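Local coordinates for uncharacterized protein (Pseudomonas syringae pv. tomato, PDB 3K4I) that is of unknown function but belongs to the Aldolase/RraA family of mixed alpha/beta proteins and is found in an assembly of three chains, at residues P42-Q47 against G115-G120; I56-Q61 against A75-Q80; T98-I103 against D126-C131. One frame throughout, in Å; residues are numbered along the deposited sequence.

Overall arrangement
All three contacts belong to the Aldolase/RraA part of the chain. Contacts 1 and 2 reach the same mixed sheet and lie with their centres about 15 Å apart. Along the chain, both segments of contact 2 come between the two of contact 1. Contact 3 follows contact 2; one of its segments precedes strand 115-119 and the other follows it, on helices 102-110 and 125-130. The centres of contacts 1 and 3 are about 13 Å apart, those of contacts 2 and 3 about 16 Å. Trp100 of contact 3 touches both other contacts. Contacts 2 and 3 both meet the third subunit, and Pro42 of contact 1 packs on the second, so all three lie near subunit interfaces.

Contact 1: P42-Q47 against G115-G120; sequences PGIASQ and GTVIDG
At the mixed beta-sheet of this RraA-like fold, the loop residue Ile44 packs against Val117, Ile118 and Asp119 of strand 115-119. Ile44 comes just before strand 45-46. Strands 45-46 and 115-119 both pair with strand 135-137, the first antiparallel and the second parallel. The contact therefore spans two strands that share a neighbour.

Ile44 supplies all the touching atoms of its segment. Its CG2 branch stands anti to the backbone N and meets Val117 CG1 at 3.8 Å. The two side chains cross there at about a right angle. The CG1 branch carries the chain on in extended form (chi2 -172°). This puts Ile44 CD1 over the backbone of strand 115-119, 3.6 Å from Ile118 O and 3.9 Å from Asp119 CA. Ile44 CG2 also lies 3.7 Å from Ile118 O, so both branches of the side chain rest against the same carbonyl oxygen. The side chain of Ile118 itself leads away, toward Val99 and Trp100.

Asp119 offers Ile44 its carbon part, with CB 4.2 Å from Ile44 CD1. It is the centre of an inverse gamma turn. Its carboxylate is held elsewhere, by a salt bridge from OD1 to Arg138 and a hydrogen bond between OD2 and Ser90. Phe136, Ile160 and Cys178 add further apolar cover to Ile44.

The four touching residues are buried, and they meet through carbon contacts and one carbonyl oxygen. Fit and burial, more than directional bonds, hold Ile44 against this strand.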
ATOM      1  N   PRO C  42      -1.922 -12.873  -7.381  1.00 10.68           N
ATOM      2  CA  PRO C  42      -2.249 -11.434  -7.468  1.00 10.13           C
ATOM      3  C   PRO C  42      -2.883 -10.943  -6.166  1.00  9.60           C
ATOM      4  O   PRO C  42      -3.587 -11.693  -5.524  1.00 10.32           O
ATOM      5  CB  PRO C  42      -3.236 -11.353  -8.637  1.00 11.31           C
ATOM      6  CG  PRO C  42      -3.831 -12.725  -8.719  1.00 23.85           C
ATOM      7  CD  PRO C  42      -2.815 -13.710  -8.198  1.00 11.79           C
ATOM      8  N   GLY C  43      -2.572  -9.713  -5.778  1.00 10.37           N
ATOM      9  CA  GLY C  43      -3.126  -9.171  -4.555  1.00 11.14           C
ATOM     10  C   GLY C  43      -2.368  -9.488  -3.287  1.00 10.43           C
ATOM     11  O   GLY C  43      -2.661  -8.902  -2.265  1.00 10.85           O
ATOM     12  N   ILE C  44      -1.384 -10.396  -3.344  1.00  8.56           N
ATOM     13  CA  ILE C  44      -0.586 -10.707  -2.156  1.00  7.94           C
ATOM     14  C   ILE C  44       0.691  -9.837  -2.166  1.00  8.84           C
ATOM     15  O   ILE C  44       1.680 -10.162  -2.827  1.00 10.87           O
ATOM     16  CB  ILE C  44      -0.302 -12.232  -1.968  1.00  7.38           C
ATOM     17  CG1 ILE C  44      -1.616 -13.024  -1.884  1.00  7.20           C
ATOM     18  CG2 ILE C  44       0.529 -12.472  -0.660  1.00  6.26           C
ATOM     19  CD1 ILE C  44      -1.504 -14.489  -1.515  1.00  8.76           C
ATOM     20  N   ALA C  45       0.624  -8.719  -1.461  1.00  6.92           N
ATOM     21  CA  ALA C  45       1.571  -7.640  -1.597  1.00  6.21           C
ATOM     22  C   ALA C  45       2.685  -7.708  -0.557  1.00  6.24           C
ATOM     23  O   ALA C  45       2.461  -8.078   0.589  1.00  6.33           O
ATOM     24  CB  ALA C  45       0.846  -6.286  -1.522  1.00  7.02           C
ATOM     25  N   SER C  46       3.883  -7.305  -0.955  1.00  5.87           N
ATOM     26  CA  SER C  46       4.914  -7.042   0.025  1.00  6.32           C
ATOM     27  C   SER C  46       4.454  -5.975   1.049  1.00  7.09           C
ATOM     28  O   SER C  46       4.036  -4.868   0.675  1.00  7.76           O
ATOM     29  CB  SER C  46       6.194  -6.592  -0.677  1.00  7.32           C
ATOM     30  OG  SER C  46       7.134  -6.234   0.311  1.00  7.48           O
ATOM     31  N   GLN C  47       4.553  -6.331   2.339  1.00  6.13           N
ATOM     32  CA  GLN C  47       4.199  -5.424   3.433  1.00  6.76           C
ATOM     33  C   GLN C  47       5.389  -4.761   4.104  1.00  6.74           C
ATOM     34  O   GLN C  47       5.226  -3.867   4.931  1.00  6.40           O
ATOM     35  CB  GLN C  47       3.346  -6.150   4.486  1.00  7.92           C
ATOM     36  CG  GLN C  47       2.005  -6.703   3.951  1.00  7.45           C
ATOM     37  CD  GLN C  47       1.078  -5.635   3.391  1.00  8.54           C
ATOM     38  OE1 GLN C  47       1.102  -4.468   3.819  1.00  8.26           O
ATOM     39  NE2 GLN C  47       0.278  -6.014   2.412  1.00  6.96           N
ATOM     40  N   GLY C 115      10.104 -16.425   5.410  1.00  6.62           N
ATOM     41  CA  GLY C 115       9.075 -15.447   5.106  1.00  6.10           C
ATOM     42  C   GLY C 115       7.691 -16.074   5.224  1.00  5.14           C
ATOM     43  O   GLY C 115       7.540 -17.302   5.385  1.00  4.11           O
ATOM     44  N   THR C 116       6.686 -15.230   5.125  1.00  5.73           N
ATOM     45  CA  THR C 116       5.303 -15.671   5.238  1.00  6.17           C
ATOM     46  C   THR C 116       4.496 -15.001   4.155  1.00  5.58           C
ATOM     47  O   THR C 116       4.566 -13.776   3.990  1.00  6.62           O
ATOM     48  CB  THR C 116       4.712 -15.346   6.627  1.00  7.38           C
ATOM     49  OG1 THR C 116       5.446 -16.087   7.598  1.00  5.01           O
ATOM     50  CG2 THR C 116       3.283 -15.823   6.714  1.00  4.88           C
ATOM     51  N   VAL C 117       3.734 -15.821   3.438  1.00  4.42           N
ATOM     52  CA  VAL C 117       2.871 -15.377   2.340  1.00  4.75           C
ATOM     53  C   VAL C 117       1.450 -15.664   2.812  1.00  4.61           C
ATOM     54  O   VAL C 117       1.172 -16.810   3.176  1.00  6.17           O
ATOM     55  CB  VAL C 117       3.172 -16.207   1.086  1.00  5.99           C
ATOM     56  CG1 VAL C 117       2.203 -15.879  -0.018  1.00  5.50           C
ATOM     57  CG2 VAL C 117       4.591 -15.959   0.633  1.00  5.85           C
ATOM     58  N   ILE C 118       0.548 -14.673   2.756  1.00  5.15           N
ATOM     59  CA  ILE C 118      -0.809 -14.831   3.304  1.00  5.52           C
ATOM     60  C   ILE C 118      -1.919 -14.457   2.340  1.00  4.44           C
ATOM     61  O   ILE C 118      -1.995 -13.315   1.872  1.00  3.84           O
ATOM     62  CB  ILE C 118      -1.013 -14.028   4.616  1.00  6.51           C
ATOM     63  CG1 ILE C 118       0.119 -14.308   5.602  1.00  5.99           C
ATOM     64  CG2 ILE C 118      -2.333 -14.397   5.263  1.00  6.51           C
ATOM     65  CD1 ILE C 118       0.078 -13.434   6.838  1.00  8.53           C
ATOM     66  N   ASP C 119      -2.779 -15.443   2.082  1.00  5.26           N
ATOM     67  CA  ASP C 119      -4.039 -15.227   1.366  1.00  6.02           C
ATOM     68  C   ASP C 119      -5.016 -14.810   2.469  1.00  5.66           C
ATOM     69  O   ASP C 119      -5.811 -15.606   2.952  1.00  6.03           O
ATOM     70  CB  ASP C 119      -4.443 -16.521   0.642  1.00  7.57           C
ATOM     71  CG  ASP C 119      -5.882 -16.504   0.119  1.00 10.91           C
ATOM     72  OD1 ASP C 119      -6.336 -15.448  -0.307  1.00  7.05           O
ATOM     73  OD2 ASP C 119      -6.525 -17.577   0.154  1.00  9.66           O
ATOM     74  N   GLY C 120      -4.933 -13.539   2.850  1.00  5.72           N
ATOM     75  CA  GLY C 120      -5.500 -13.055   4.083  1.00  5.67           C
ATOM     76  C   GLY C 120      -4.663 -11.892   4.574  1.00  5.50           C
ATOM     77  O   GLY C 120      -3.898 -11.301   3.810  1.00  6.00           O
TER

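Contact 2: I56-Q61 against A75-Q80; sequences IAFTVQ and ANYIDQ
Val60 and Phe58 of strand 53-63 both point at the 3-10 segment 76-80, where Tyr77 receives them. The segment belongs to the connection between the parallel strands 53-63 and 85-90 of the RraA-like sheet. It lies over the sheet, and Tyr77 is its main contact with strand 53-63.

Val60 straddles one face of the tyrosine ring. Its CG2 makes a CH-pi contact, 3.9 Å from the centroid of the Tyr77 ring and 26° off the normal. The methyl is shifted toward the rim, and its closest ring atom is Tyr77 CE2, 3.5 Å from Val60 CG2. The other branch stands on the same face above CE1, with Val60 CG1 3.9 Å from Tyr77 CE1.

Phe58, two residues back, has CG anti to the backbone N (chi1 177°), which sends the ring out toward the 3-10 segment. Phe58 CE2 comes within 3.9 Å of Tyr77 CD2, and the two side chains run past each other in opposite directions. On the same side of the ring plane, but at the other meta carbon, Phe58 CE1 lies 3.9 Å from the backbone oxygen Gln80 O.

In the next shell, Met104 of helix 102-110 and Ile87 and Ser89 of strand 85-90 also pack on Tyr77. Leu151 packs on Val60 and Val154 on Phe58. Farther out, both carboxylate oxygens of Asp79 accept hydrogen bonds from the backbone N atoms of Leu213 and Glu214 of the third subunit.

On the ring face turned from Val60, Ala75 O stands 3.8 Å above the Tyr77 plane, and the same oxygen accepts a 2.8 Å hydrogen bond from Ile78 N.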
ATOM      1  N   ILE C  56      11.097 -22.975   0.730  1.00  5.54           N
ATOM      2  CA  ILE C  56      10.224 -24.085   0.390  1.00  6.04           C
ATOM      3  C   ILE C  56       8.888 -23.881   1.059  1.00  6.10           C
ATOM      4  O   ILE C  56       8.845 -23.645   2.255  1.00  7.44           O
ATOM      5  CB  ILE C  56      10.868 -25.395   0.919  1.00  7.14           C
ATOM      6  CG1 ILE C  56      12.285 -25.538   0.351  1.00  9.07           C
ATOM      7  CG2 ILE C  56       9.983 -26.583   0.629  1.00  8.94           C
ATOM      8  CD1 ILE C  56      12.378 -25.559  -1.226  1.00  8.47           C
ATOM      9  N   ALA C  57       7.807 -24.002   0.295  1.00  6.26           N
ATOM     10  CA  ALA C  57       6.477 -23.771   0.826  1.00  5.94           C
ATOM     11  C   ALA C  57       6.151 -24.774   1.923  1.00  4.82           C
ATOM     12  O   ALA C  57       6.284 -25.981   1.713  1.00  6.14           O
ATOM     13  CB  ALA C  57       5.430 -23.884  -0.296  1.00  7.87           C
ATOM     14  N   PHE C  58       5.677 -24.265   3.062  1.00  2.35           N
ATOM     15  CA  PHE C  58       5.069 -25.057   4.091  1.00  2.37           C
ATOM     16  C   PHE C  58       3.663 -24.466   4.177  1.00  2.80           C
ATOM     17  O   PHE C  58       3.523 -23.272   4.478  1.00  3.87           O
ATOM     18  CB  PHE C  58       5.794 -24.845   5.423  1.00  4.79           C
ATOM     19  CG  PHE C  58       5.169 -25.577   6.568  1.00  6.17           C
ATOM     20  CD1 PHE C  58       5.722 -26.788   6.994  1.00  6.47           C
ATOM     21  CD2 PHE C  58       3.998 -25.098   7.183  1.00  6.18           C
ATOM     22  CE1 PHE C  58       5.175 -27.501   8.038  1.00  6.93           C
ATOM     23  CE2 PHE C  58       3.405 -25.821   8.236  1.00  6.30           C
ATOM     24  CZ  PHE C  58       4.019 -27.023   8.675  1.00  5.82           C
ATOM     25  N   THR C  59       2.673 -25.275   3.839  1.00  3.35           N
ATOM     26  CA  THR C  59       1.307 -24.768   3.635  1.00  4.93           C
ATOM     27  C   THR C  59       0.447 -24.853   4.888  1.00  5.48           C
ATOM     28  O   THR C  59       0.561 -25.787   5.699  1.00  5.31           O
ATOM     29  CB  THR C  59       0.609 -25.504   2.484  1.00  5.08           C
ATOM     30  OG1 THR C  59       0.667 -26.923   2.699  1.00  6.74           O
ATOM     31  CG2 THR C  59       1.278 -25.195   1.149  1.00  8.28           C
ATOM     32  N   VAL C  60      -0.429 -23.872   5.047  1.00  5.27           N
ATOM     33  CA  VAL C  60      -1.321 -23.819   6.209  1.00  4.84           C
ATOM     34  C   VAL C  60      -2.688 -23.452   5.653  1.00  3.26           C
ATOM     35  O   VAL C  60      -2.811 -22.443   4.945  1.00  4.96           O
ATOM     36  CB  VAL C  60      -0.874 -22.692   7.173  1.00  5.18           C
ATOM     37  CG1 VAL C  60      -1.758 -22.688   8.424  1.00  6.26           C
ATOM     38  CG2 VAL C  60       0.620 -22.851   7.536  1.00  6.60           C
ATOM     39  N   GLN C  61      -3.708 -24.260   5.962  1.00  3.83           N
ATOM     40  CA  GLN C  61      -5.086 -24.014   5.518  1.00  3.64           C
ATOM     41  C   GLN C  61      -6.006 -23.792   6.721  1.00  2.65           C
ATOM     42  O   GLN C  61      -6.032 -24.627   7.637  1.00  2.40           O
ATOM     43  CB  GLN C  61      -5.590 -25.206   4.700  1.00  4.03           C
ATOM     44  CG  GLN C  61      -7.078 -25.076   4.282  1.00  7.57           C
ATOM     45  CD  GLN C  61      -7.247 -23.952   3.287  1.00  5.00           C
ATOM     46  OE1 GLN C  61      -7.967 -22.947   3.546  1.00  8.61           O
ATOM     47  NE2 GLN C  61      -6.554 -24.061   2.174  1.00  7.87           N
ATOM     48  N   ALA C  75      -1.398 -20.429  15.767  1.00 27.58           N
ATOM     49  CA  ALA C  75       0.063 -20.295  15.711  1.00 27.29           C
ATOM     50  C   ALA C  75       0.760 -21.622  16.017  1.00 26.08           C
ATOM     51  O   ALA C  75       1.831 -21.890  15.494  1.00 24.51           O
ATOM     52  CB  ALA C  75       0.536 -19.216  16.670  1.00 27.10           C
ATOM     53  N   ASN C  76       0.123 -22.446  16.853  1.00 26.20           N
ATOM     54  CA  ASN C  76       0.670 -23.740  17.301  1.00 25.08           C
ATOM     55  C   ASN C  76       1.417 -24.610  16.268  1.00 22.66           C
ATOM     56  O   ASN C  76       2.419 -25.256  16.623  1.00 24.26           O
ATOM     57  CB  ASN C  76      -0.416 -24.565  17.999  1.00 26.69           C
ATOM     58  CG  ASN C  76      -1.665 -24.687  17.174  1.00 36.62           C
ATOM     59  OD1 ASN C  76      -1.626 -25.165  16.045  1.00 28.03           O
ATOM     60  ND2 ASN C  76      -2.790 -24.248  17.732  1.00 27.27           N
ATOM     61  N   TYR C  77       0.969 -24.603  15.004  1.00 17.66           N
ATOM     62  CA  TYR C  77       1.619 -25.383  13.942  1.00 13.18           C
ATOM     63  C   TYR C  77       3.072 -25.002  13.708  1.00 11.10           C
ATOM     64  O   TYR C  77       3.795 -25.742  13.048  1.00 11.01           O
ATOM     65  CB  TYR C  77       0.917 -25.209  12.594  1.00 11.48           C
ATOM     66  CG  TYR C  77       1.083 -23.819  11.951  1.00 10.73           C
ATOM     67  CD1 TYR C  77       0.138 -22.813  12.152  1.00 10.83           C
ATOM     68  CD2 TYR C  77       2.192 -23.518  11.136  1.00 10.62           C
ATOM     69  CE1 TYR C  77       0.287 -21.537  11.571  1.00 10.33           C
ATOM     70  CE2 TYR C  77       2.352 -22.257  10.562  1.00 10.44           C
ATOM     71  CZ  TYR C  77       1.396 -21.270  10.771  1.00 10.58           C
ATOM     72  OH  TYR C  77       1.552 -20.020  10.193  1.00 10.12           O
ATOM     73  N   ILE C  78       3.455 -23.814  14.161  1.00  9.58           N
ATOM     74  CA  ILE C  78       4.733 -23.251  13.737  1.00  9.09           C
ATOM     75  C   ILE C  78       5.919 -24.059  14.244  1.00  8.70           C
ATOM     76  O   ILE C  78       6.970 -24.060  13.599  1.00  7.51           O
ATOM     77  CB  ILE C  78       4.871 -21.751  14.093  1.00  8.31           C
ATOM     78  CG1 ILE C  78       5.826 -21.075  13.093  1.00  5.66           C
ATOM     79  CG2 ILE C  78       5.122 -21.559  15.589  1.00  7.26           C
ATOM     80  CD1 ILE C  78       5.804 -19.574  13.055  1.00  9.26           C
ATOM     81  N   ASP C  79       5.766 -24.746  15.381  1.00  9.45           N
ATOM     82  CA  ASP C  79       6.842 -25.651  15.853  1.00 11.26           C
ATOM     83  C   ASP C  79       7.217 -26.749  14.855  1.00 12.18           C
ATOM     84  O   ASP C  79       8.278 -27.363  14.979  1.00 13.38           O
ATOM     85  CB  ASP C  79       6.436 -26.320  17.177  1.00 12.58           C
ATOM     86  CG  ASP C  79       6.605 -25.403  18.372  1.00 15.03           C
ATOM     87  OD1 ASP C  79       7.566 -24.603  18.380  1.00 12.81           O
ATOM     88  OD2 ASP C  79       5.789 -25.508  19.322  1.00 13.75           O
ATOM     89  N   GLN C  80       6.331 -27.023  13.905  1.00 11.35           N
ATOM     90  CA  GLN C  80       6.522 -28.079  12.909  1.00 11.47           C
ATOM     91  C   GLN C  80       7.307 -27.634  11.665  1.00  9.50           C
ATOM     92  O   GLN C  80       7.720 -28.476  10.874  1.00  8.29           O
ATOM     93  CB  GLN C  80       5.148 -28.604  12.451  1.00 13.46           C
ATOM     94  CG  GLN C  80       4.213 -28.989  13.575  1.00 33.71           C
ATOM     95  CD  GLN C  80       3.147 -29.985  13.131  1.00 17.27           C
ATOM     96  OE1 GLN C  80       2.738 -30.863  13.915  1.00 35.01           O
ATOM     97  NE2 GLN C  80       2.739 -29.908  11.870  1.00 33.99           N
TER

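Contact 3: T98-I103 against D126-C131; sequences TVWGDI and DTVINC. With MG (magnesium ion), chain H.
The Trp100 indole meets Val128 at its edge: Val128 CG2 lies near the ring plane, 4.4 Å from Trp100 CD1. Thr116 OG1 sits over one face at the far end of the indole, close to Trp100 CH2. Ile78 CD1 approaches from the other side of the plane, 3.7 Å from Trp100 CH2. At the edge near Val128, Trp100 NE1 makes a weak hydrogen bond to Thr105 OG1.

The second flat group is the Asp102 carboxylate. The methylene that carries it touches Thr127, with Asp102 CB 3.8 Å from Thr127 CG2. Thr127 turns this methyl, anti to its own N, at Asp102.

The contact joins two helices of the RraA-like fold that are linked through strand 115-119. Gly101 is the N-cap of helix 102-110, and Asp102 is its first residue. The second helix, 125-130, supplies Thr127 and Val128. Asp124, just ahead of it, accepts a hydrogen bond from Asp102 N.

The Asp102 CG stands between the backbone N and the carbonyl carbon (chi1 54°). This curls OD1 back to Ile103 N, at 2.7 Å, in a weak bond bent to 127°. The other oxygen, Asp102 OD2, binds the magnesium ion at 2.1 Å. Four waters and Glu200 OE1 of the third subunit complete six ligands.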
ATOM      1  N   THR C  98      -6.704 -11.895  11.433  1.00  6.45           N
ATOM      2  CA  THR C  98      -5.297 -12.049  11.018  1.00  6.39           C
ATOM      3  C   THR C  98      -4.752 -13.424  11.389  1.00  6.10           C
ATOM      4  O   THR C  98      -5.203 -14.051  12.360  1.00  7.49           O
ATOM      5  CB  THR C  98      -4.434 -10.967  11.658  1.00  6.03           C
ATOM      6  OG1 THR C  98      -4.581 -11.029  13.079  1.00  6.30           O
ATOM      7  CG2 THR C  98      -4.873  -9.586  11.169  1.00  7.21           C
ATOM      8  N   VAL C  99      -3.793 -13.902  10.604  1.00  4.59           N
ATOM      9  CA  VAL C  99      -3.217 -15.221  10.816  1.00  4.56           C
ATOM     10  C   VAL C  99      -1.688 -15.129  10.889  1.00  6.50           C
ATOM     11  O   VAL C  99      -0.987 -16.100  10.587  1.00  7.92           O
ATOM     12  CB  VAL C  99      -3.671 -16.280   9.762  1.00  4.52           C
ATOM     13  CG1 VAL C  99      -5.174 -16.621   9.908  1.00  3.92           C
ATOM     14  CG2 VAL C  99      -3.350 -15.852   8.356  1.00  4.40           C
ATOM     15  N   TRP C 100      -1.190 -13.970  11.315  1.00  5.40           N
ATOM     16  CA  TRP C 100       0.273 -13.792  11.573  1.00  6.39           C
ATOM     17  C   TRP C 100       0.434 -12.561  12.461  1.00  7.63           C
ATOM     18  O   TRP C 100      -0.273 -11.564  12.273  1.00  7.49           O
ATOM     19  CB  TRP C 100       1.032 -13.564  10.284  1.00  6.13           C
ATOM     20  CG  TRP C 100       2.534 -13.658  10.470  1.00  3.96           C
ATOM     21  CD1 TRP C 100       3.405 -12.629  10.662  1.00  5.15           C
ATOM     22  CD2 TRP C 100       3.300 -14.861  10.505  1.00  5.03           C
ATOM     23  NE1 TRP C 100       4.708 -13.123  10.804  1.00  5.17           N
ATOM     24  CE2 TRP C 100       4.661 -14.487  10.710  1.00  4.95           C
ATOM     25  CE3 TRP C 100       2.970 -16.226  10.360  1.00  4.43           C
ATOM     26  CZ2 TRP C 100       5.698 -15.435  10.813  1.00  5.27           C
ATOM     27  CZ3 TRP C 100       3.985 -17.176  10.479  1.00  6.44           C
ATOM     28  CH2 TRP C 100       5.355 -16.765  10.682  1.00  3.88           C
ATOM     29  N   GLY C 101       1.338 -12.622  13.433  1.00  6.67           N
ATOM     30  CA  GLY C 101       1.581 -11.458  14.285  1.00  6.98           C
ATOM     31  C   GLY C 101       2.957 -11.547  14.919  1.00  8.43           C
ATOM     32  O   GLY C 101       3.816 -12.262  14.397  1.00  8.00           O
ATOM     33  N   ASP C 102       3.137 -10.849  16.032  1.00  8.72           N
ATOM     34  CA  ASP C 102       4.474 -10.674  16.633  1.00  8.96           C
ATOM     35  C   ASP C 102       5.133 -11.956  17.113  1.00  8.78           C
ATOM     36  O   ASP C 102       6.333 -12.177  16.846  1.00  9.23           O
ATOM     37  CB  ASP C 102       4.487  -9.591  17.732  1.00 10.04           C
ATOM     38  CG  ASP C 102       3.444  -9.807  18.846  1.00  8.61           C
ATOM     39  OD1 ASP C 102       2.784 -10.871  18.978  1.00 11.42           O
ATOM     40  OD2 ASP C 102       3.294  -8.848  19.639  1.00 12.57           O
ATOM     41  N   ILE C 103       4.374 -12.780  17.841  1.00  8.13           N
ATOM     42  CA  ILE C 103       4.897 -14.046  18.363  1.00  8.32           C
ATOM     43  C   ILE C 103       5.449 -14.910  17.227  1.00  7.78           C
ATOM     44  O   ILE C 103       6.617 -15.364  17.276  1.00  7.48           O
ATOM     45  CB  ILE C 103       3.842 -14.787  19.194  1.00  9.20           C
ATOM     46  CG1 ILE C 103       3.563 -14.044  20.514  1.00 10.38           C
ATOM     47  CG2 ILE C 103       4.278 -16.203  19.513  1.00 10.62           C
ATOM     48  CD1 ILE C 103       2.341 -14.607  21.284  1.00 10.61           C
ATOM     49  N   ASP C 126       4.073  -3.306  12.740  1.00  8.93           N
ATOM     50  CA  ASP C 126       5.221  -2.547  13.219  1.00  9.66           C
ATOM     51  C   ASP C 126       6.380  -3.436  13.662  1.00  9.15           C
ATOM     52  O   ASP C 126       7.540  -3.109  13.399  1.00  9.50           O
ATOM     53  CB  ASP C 126       4.792  -1.543  14.298  1.00 12.17           C
ATOM     54  CG  ASP C 126       3.965  -0.393  13.721  1.00 13.25           C
ATOM     55  OD1 ASP C 126       4.394   0.241  12.725  1.00 14.03           O
ATOM     56  OD2 ASP C 126       2.869  -0.132  14.249  1.00 14.02           O
ATOM     57  N   THR C 127       6.053  -4.548  14.320  1.00 10.04           N
ATOM     58  CA  THR C 127       7.041  -5.553  14.748  1.00 10.41           C
ATOM     59  C   THR C 127       7.679  -6.219  13.532  1.00  9.66           C
ATOM     60  O   THR C 127       8.909  -6.396  13.450  1.00  9.86           O
ATOM     61  CB  THR C 127       6.385  -6.608  15.667  1.00 11.51           C
ATOM     62  OG1 THR C 127       5.998  -5.978  16.887  1.00 12.40           O
ATOM     63  CG2 THR C 127       7.358  -7.754  15.974  1.00 14.82           C
ATOM     64  N   VAL C 128       6.834  -6.571  12.579  1.00  9.52           N
ATOM     65  CA  VAL C 128       7.280  -7.211  11.349  1.00  9.21           C
ATOM     66  C   VAL C 128       8.268  -6.303  10.602  1.00  8.38           C
ATOM     67  O   VAL C 128       9.344  -6.760  10.155  1.00  9.54           O
ATOM     68  CB  VAL C 128       6.086  -7.560  10.452  1.00 10.46           C
ATOM     69  CG1 VAL C 128       6.557  -8.146   9.171  1.00 11.34           C
ATOM     70  CG2 VAL C 128       5.167  -8.580  11.159  1.00 10.90           C
ATOM     71  N   ILE C 129       7.918  -5.023  10.493  1.00  7.87           N
ATOM     72  CA  ILE C 129       8.809  -4.024   9.901  1.00  8.21           C
ATOM     73  C   ILE C 129      10.096  -3.874  10.714  1.00  8.95           C
ATOM     74  O   ILE C 129      11.192  -3.870  10.143  1.00  8.12           O
ATOM     75  CB  ILE C 129       8.129  -2.629   9.723  1.00  9.35           C
ATOM     76  CG1 ILE C 129       6.948  -2.732   8.748  1.00 11.39           C
ATOM     77  CG2 ILE C 129       9.130  -1.590   9.187  1.00 11.60           C
ATOM     78  CD1 ILE C 129       6.084  -1.458   8.699  1.00 10.20           C
ATOM     79  N   ASN C 130       9.957  -3.760  12.037  1.00 10.44           N
ATOM     80  CA  ASN C 130      11.114  -3.564  12.911  0.50 11.51           C
ATOM     81  C   ASN C 130      12.088  -4.729  12.821  1.00 11.54           C
ATOM     82  O   ASN C 130      13.310  -4.530  12.893  1.00 12.62           O
ATOM     83  CB  ASN C 130      10.684  -3.358  14.363  0.50 12.58           C
ATOM     84  CG  ASN C 130      11.845  -2.976  15.250  0.50 11.34           C
ATOM     85  OD1 ASN C 130      12.539  -1.996  14.979  0.50 13.58           O
ATOM     86  ND2 ASN C 130      12.073  -3.752  16.303  0.50 13.73           N
ATOM     87  N   CYS C 131      11.534  -5.927  12.643  1.00 10.20           N
ATOM     88  CA  CYS C 131      12.291  -7.174  12.502  1.00  9.57           C
ATOM     89  C   CYS C 131      12.794  -7.410  11.084  1.00  8.51           C
ATOM     90  O   CYS C 131      13.522  -8.379  10.844  1.00  8.92           O
ATOM     91  CB  CYS C 131      11.436  -8.371  12.909  1.00  9.41           C
ATOM     92  SG  CYS C 131      11.187  -8.465  14.691  1.00 17.61           S
TER
HETATM   93 MG    MG H 501       1.679  -8.195  20.734  1.00 21.03          MG
HETATM   94  O   HOH W   1       0.372  -9.083  19.497  1.00 15.96           O
HETATM   95  O   HOH W   2       1.679  -6.517  19.569  1.00 23.53           O
HETATM   96  O   HOH W   3       0.191  -7.310  21.736  1.00 20.72           O
HETATM   97  O   HOH W   4       2.875  -7.302  22.119  1.00 18.40           O